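Long-range contact in putative oxidoreductase yhhX (Escherichia coli K-12, PDB 3F4L), which probably acts as an NADP+-dependent oxidoreductase of the Gfo/Idh/MocA family, perhaps oxidising scyllo-inositol: residues T14-K26 and Q253-E265. Numbering follows the deposited sequence.
Sequences TTRYHLPYVLNRK and QETSLKANIMPGE
The amide oxygen OE1 of Q253 takes two bonds: a weak one from the phenol of Y21, whose OH lies 2.7 Å from OE1, and a stronger one from the backbone N of Y298. The Y21 ring and the Q253 amide stand nearly perpendicular, their planes 82° apart. With CG of Y21 beside the backbone N (chi1 -65°), the phenol end is carried to Q253 while one face of the ring is turned to P263. CG of P263 covers that face in a CH-pi contact, 3.8 Å from the ring centroid and offset toward the CE1 rim. A leucine at Y21 would probably leave OE1 of Q253 with one partner fewer and P263 without an aromatic face to pack on. L257 is the knob of the interface, set in a hole formed by R16, Y17, P20 and Y21. Its CD1 lies 3.2 Å from the backbone O of R16, a buried carbonyl without a hydrogen-bond partner. Farther along, P20 CB packs at 3.6 Å against P263 CD and at 3.9 Å against the selenium of M262. At the other end, CG of K258 lies over one face of the R16 guanidinium, while NZ of K258 and NH1 of R16, both donors, approach to 3.1 Å and probably repel. The axes of helical segments 14-22 and 253-258 cross at 96°, 10.5 Å apart at closest approach. The first packs against strands 3-8 and 29-35 of the parallel Rossmann sheet; the second follows strand 243-247 of the mixed sheet, and the contact ties the NAD-binding Rossmann region to the C-terminal alpha/beta region.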
# COMPACT_ATOMS: atom_id res chain seq x y z
N THR A 14 -13.93 -5.40 29.88
CA THR A 14 -14.26 -6.59 30.66
C THR A 14 -15.66 -7.14 30.33
O THR A 14 -15.83 -8.34 30.15
CB THR A 14 -14.19 -6.29 32.17
OG1 THR A 14 -12.91 -5.72 32.49
CG2 THR A 14 -14.40 -7.56 32.99
N THR A 15 -16.66 -6.26 30.24
CA THR A 15 -18.02 -6.72 29.96
C THR A 15 -18.34 -7.01 28.50
O THR A 15 -19.35 -7.66 28.21
CB THR A 15 -19.07 -5.71 30.47
OG1 THR A 15 -18.81 -4.42 29.90
CG2 THR A 15 -19.04 -5.63 31.98
N ARG A 16 -17.48 -6.56 27.59
CA ARG A 16 -17.72 -6.79 26.18
C ARG A 16 -16.81 -7.82 25.53
O ARG A 16 -17.27 -8.67 24.75
CB ARG A 16 -17.62 -5.48 25.39
CG ARG A 16 -17.74 -5.67 23.88
CD ARG A 16 -17.92 -4.34 23.18
NE ARG A 16 -19.11 -3.65 23.68
CZ ARG A 16 -19.38 -2.37 23.44
NH1 ARG A 16 -18.55 -1.63 22.71
NH2 ARG A 16 -20.48 -1.83 23.94
N TYR A 17 -15.52 -7.77 25.84
CA TYR A 17 -14.59 -8.69 25.22
C TYR A 17 -14.12 -9.88 26.04
O TYR A 17 -13.45 -10.76 25.50
CB TYR A 17 -13.39 -7.91 24.69
CG TYR A 17 -13.79 -6.86 23.68
CD1 TYR A 17 -14.24 -7.23 22.41
CD2 TYR A 17 -13.72 -5.50 23.98
CE1 TYR A 17 -14.60 -6.27 21.47
CE2 TYR A 17 -14.08 -4.54 23.05
CZ TYR A 17 -14.52 -4.93 21.80
OH TYR A 17 -14.88 -3.98 20.87
N HIS A 18 -14.45 -9.92 27.32
CA HIS A 18 -14.04 -11.04 28.15
C HIS A 18 -15.20 -11.87 28.70
O HIS A 18 -15.33 -13.05 28.38
CB HIS A 18 -13.19 -10.54 29.32
CG HIS A 18 -11.86 -9.99 28.91
ND1 HIS A 18 -10.76 -10.80 28.70
CD2 HIS A 18 -11.45 -8.73 28.63
CE1 HIS A 18 -9.73 -10.06 28.33
NE2 HIS A 18 -10.12 -8.79 28.28
N LEU A 19 -16.04 -11.25 29.52
CA LEU A 19 -17.14 -11.96 30.15
C LEU A 19 -18.09 -12.73 29.22
O LEU A 19 -18.46 -13.86 29.52
CB LEU A 19 -17.92 -11.00 31.06
CG LEU A 19 -17.56 -11.03 32.56
CD1 LEU A 19 -16.13 -11.50 32.77
CD2 LEU A 19 -17.78 -9.67 33.18
N PRO A 20 -18.47 -12.13 28.08
CA PRO A 20 -19.38 -12.86 27.18
C PRO A 20 -18.82 -14.23 26.80
O PRO A 20 -19.57 -15.20 26.65
CB PRO A 20 -19.50 -11.94 25.97
CG PRO A 20 -19.33 -10.56 26.57
CD PRO A 20 -18.17 -10.79 27.54
N TYR A 21 -17.50 -14.30 26.67
CA TYR A 21 -16.82 -15.53 26.28
C TYR A 21 -16.52 -16.46 27.46
O TYR A 21 -16.65 -17.68 27.36
CB TYR A 21 -15.52 -15.17 25.55
CG TYR A 21 -15.76 -14.45 24.25
CD1 TYR A 21 -16.11 -15.15 23.09
CD2 TYR A 21 -15.69 -13.06 24.18
CE1 TYR A 21 -16.38 -14.50 21.91
CE2 TYR A 21 -15.97 -12.38 23.00
CZ TYR A 21 -16.31 -13.11 21.87
OH TYR A 21 -16.58 -12.44 20.71
N VAL A 22 -16.10 -15.87 28.57
CA VAL A 22 -15.77 -16.63 29.76
C VAL A 22 -17.02 -17.24 30.39
O VAL A 22 -16.99 -18.39 30.86
CB VAL A 22 -15.04 -15.75 30.79
CG1 VAL A 22 -14.84 -16.51 32.11
CG2 VAL A 22 -13.69 -15.33 30.21
N LEU A 23 -18.12 -16.49 30.41
CA LEU A 23 -19.36 -16.99 30.99
C LEU A 23 -20.00 -18.07 30.11
O LEU A 23 -20.97 -18.70 30.51
CB LEU A 23 -20.34 -15.84 31.23
CG LEU A 23 -19.79 -14.71 32.13
CD1 LEU A 23 -20.80 -13.55 32.20
CD2 LEU A 23 -19.50 -15.26 33.52
N ASN A 24 -19.46 -18.27 28.91
CA ASN A 24 -19.98 -19.30 28.02
C ASN A 24 -19.14 -20.58 28.19
O ASN A 24 -19.38 -21.59 27.52
CB ASN A 24 -19.89 -18.83 26.56
CG ASN A 24 -21.15 -19.15 25.76
OD1 ASN A 24 -21.69 -20.26 25.82
ND2 ASN A 24 -21.62 -18.17 25.00
N ARG A 25 -18.16 -20.52 29.09
CA ARG A 25 -17.29 -21.66 29.36
C ARG A 25 -17.31 -22.05 30.84
O ARG A 25 -16.26 -22.32 31.42
CB ARG A 25 -15.85 -21.32 28.93
CG ARG A 25 -15.71 -20.96 27.44
CD ARG A 25 -14.33 -20.41 27.09
NE ARG A 25 -14.25 -19.94 25.71
CZ ARG A 25 -14.42 -20.71 24.64
NH1 ARG A 25 -14.68 -22.00 24.79
NH2 ARG A 25 -14.34 -20.20 23.42
N LYS A 26 -18.50 -22.08 31.43
CA LYS A 26 -18.63 -22.43 32.84
C LYS A 26 -18.07 -23.81 33.21
O LYS A 26 -17.79 -24.07 34.38
CB LYS A 26 -20.10 -22.33 33.27
CG LYS A 26 -20.69 -20.92 33.19
CD LYS A 26 -21.04 -20.39 34.57
CE LYS A 26 -21.53 -18.95 34.54
NZ LYS A 26 -22.81 -18.79 33.79
N GLN A 253 -17.67 -10.52 15.22
CA GLN A 253 -17.95 -10.66 16.65
C GLN A 253 -18.22 -9.32 17.33
O GLN A 253 -19.14 -9.20 18.12
CB GLN A 253 -16.77 -11.35 17.37
CG GLN A 253 -16.50 -12.75 16.91
CD GLN A 253 -15.29 -13.35 17.57
OE1 GLN A 253 -15.32 -13.73 18.75
NE2 GLN A 253 -14.20 -13.42 16.82
N GLU A 254 -17.42 -8.30 17.01
CA GLU A 254 -17.62 -7.00 17.64
C GLU A 254 -18.96 -6.41 17.23
O GLU A 254 -19.66 -5.80 18.06
CB GLU A 254 -16.50 -6.03 17.26
CG GLU A 254 -16.55 -4.71 18.02
CD GLU A 254 -15.55 -3.68 17.51
OE1 GLU A 254 -14.38 -4.05 17.27
OE2 GLU A 254 -15.93 -2.50 17.35
N THR A 255 -19.33 -6.59 15.97
CA THR A 255 -20.60 -6.06 15.48
C THR A 255 -21.74 -6.73 16.26
O THR A 255 -22.67 -6.06 16.70
CB THR A 255 -20.77 -6.31 13.96
OG1 THR A 255 -19.76 -5.58 13.25
CG2 THR A 255 -22.14 -5.85 13.48
N SER A 256 -21.66 -8.04 16.44
CA SER A 256 -22.71 -8.73 17.18
C SER A 256 -22.76 -8.28 18.64
O SER A 256 -23.84 -8.01 19.18
CB SER A 256 -22.51 -10.24 17.12
OG SER A 256 -22.59 -10.71 15.79
N LEU A 257 -21.59 -8.23 19.28
CA LEU A 257 -21.50 -7.83 20.67
C LEU A 257 -22.15 -6.46 20.89
O LEU A 257 -22.92 -6.28 21.83
CB LEU A 257 -20.04 -7.80 21.14
CG LEU A 257 -19.34 -9.16 21.24
CD1 LEU A 257 -17.88 -8.99 21.64
CD2 LEU A 257 -20.07 -10.03 22.27
N LYS A 258 -21.86 -5.51 20.00
CA LYS A 258 -22.44 -4.17 20.11
C LYS A 258 -23.95 -4.19 19.90
O LYS A 258 -24.66 -3.34 20.44
CB LYS A 258 -21.80 -3.22 19.08
CG LYS A 258 -20.50 -2.61 19.54
CD LYS A 258 -20.02 -1.56 18.55
CE LYS A 258 -18.97 -0.67 19.19
NZ LYS A 258 -19.54 0.08 20.36
N ALA A 259 -24.42 -5.14 19.11
CA ALA A 259 -25.84 -5.28 18.81
C ALA A 259 -26.55 -6.08 19.90
O ALA A 259 -27.73 -6.42 19.77
CB ALA A 259 -26.04 -5.95 17.46
N ASN A 260 -25.82 -6.39 20.96
CA ASN A 260 -26.35 -7.14 22.09
C ASN A 260 -26.65 -8.60 21.80
O ASN A 260 -27.61 -9.17 22.33
CB ASN A 260 -27.60 -6.43 22.64
CG ASN A 260 -28.00 -6.93 24.02
OD1 ASN A 260 -27.14 -7.17 24.88
ND2 ASN A 260 -29.30 -7.07 24.26
N ILE A 261 -25.83 -9.21 20.95
CA ILE A 261 -25.97 -10.62 20.62
C ILE A 261 -24.73 -11.27 21.23
O ILE A 261 -23.60 -10.93 20.88
CB ILE A 261 -25.96 -10.86 19.09
CG1 ILE A 261 -27.11 -10.09 18.44
CG2 ILE A 261 -26.07 -12.34 18.79
CD1 ILE A 261 -27.19 -10.25 16.93
N MSE A 262 -24.94 -12.19 22.17
CA MSE A 262 -23.82 -12.83 22.85
C MSE A 262 -23.33 -14.12 22.18
O MSE A 262 -24.04 -14.73 21.38
CB MSE A 262 -24.21 -13.12 24.31
CG MSE A 262 -24.54 -11.88 25.14
SE MSE A 262 -23.10 -10.58 25.28
CE MSE A 262 -23.81 -9.19 24.13
N PRO A 263 -22.10 -14.54 22.50
CA PRO A 263 -21.52 -15.76 21.92
C PRO A 263 -22.43 -16.96 22.14
O PRO A 263 -23.03 -17.11 23.21
CB PRO A 263 -20.20 -15.90 22.66
CG PRO A 263 -19.81 -14.48 22.91
CD PRO A 263 -21.12 -13.87 23.38
N GLY A 264 -22.54 -17.82 21.13
CA GLY A 264 -23.38 -19.00 21.26
C GLY A 264 -24.83 -18.78 20.87
O GLY A 264 -25.55 -19.75 20.60
N GLU A 265 -25.27 -17.53 20.85
CA GLU A 265 -26.65 -17.22 20.48
C GLU A 265 -26.80 -17.29 18.96
O GLU A 265 -25.87 -16.97 18.22
CB GLU A 265 -27.04 -15.83 20.98
CG GLU A 265 -27.36 -15.78 22.47
CD GLU A 265 -27.56 -14.36 22.98
OE1 GLU A 265 -28.13 -13.53 22.24
OE2 GLU A 265 -27.15 -14.08 24.13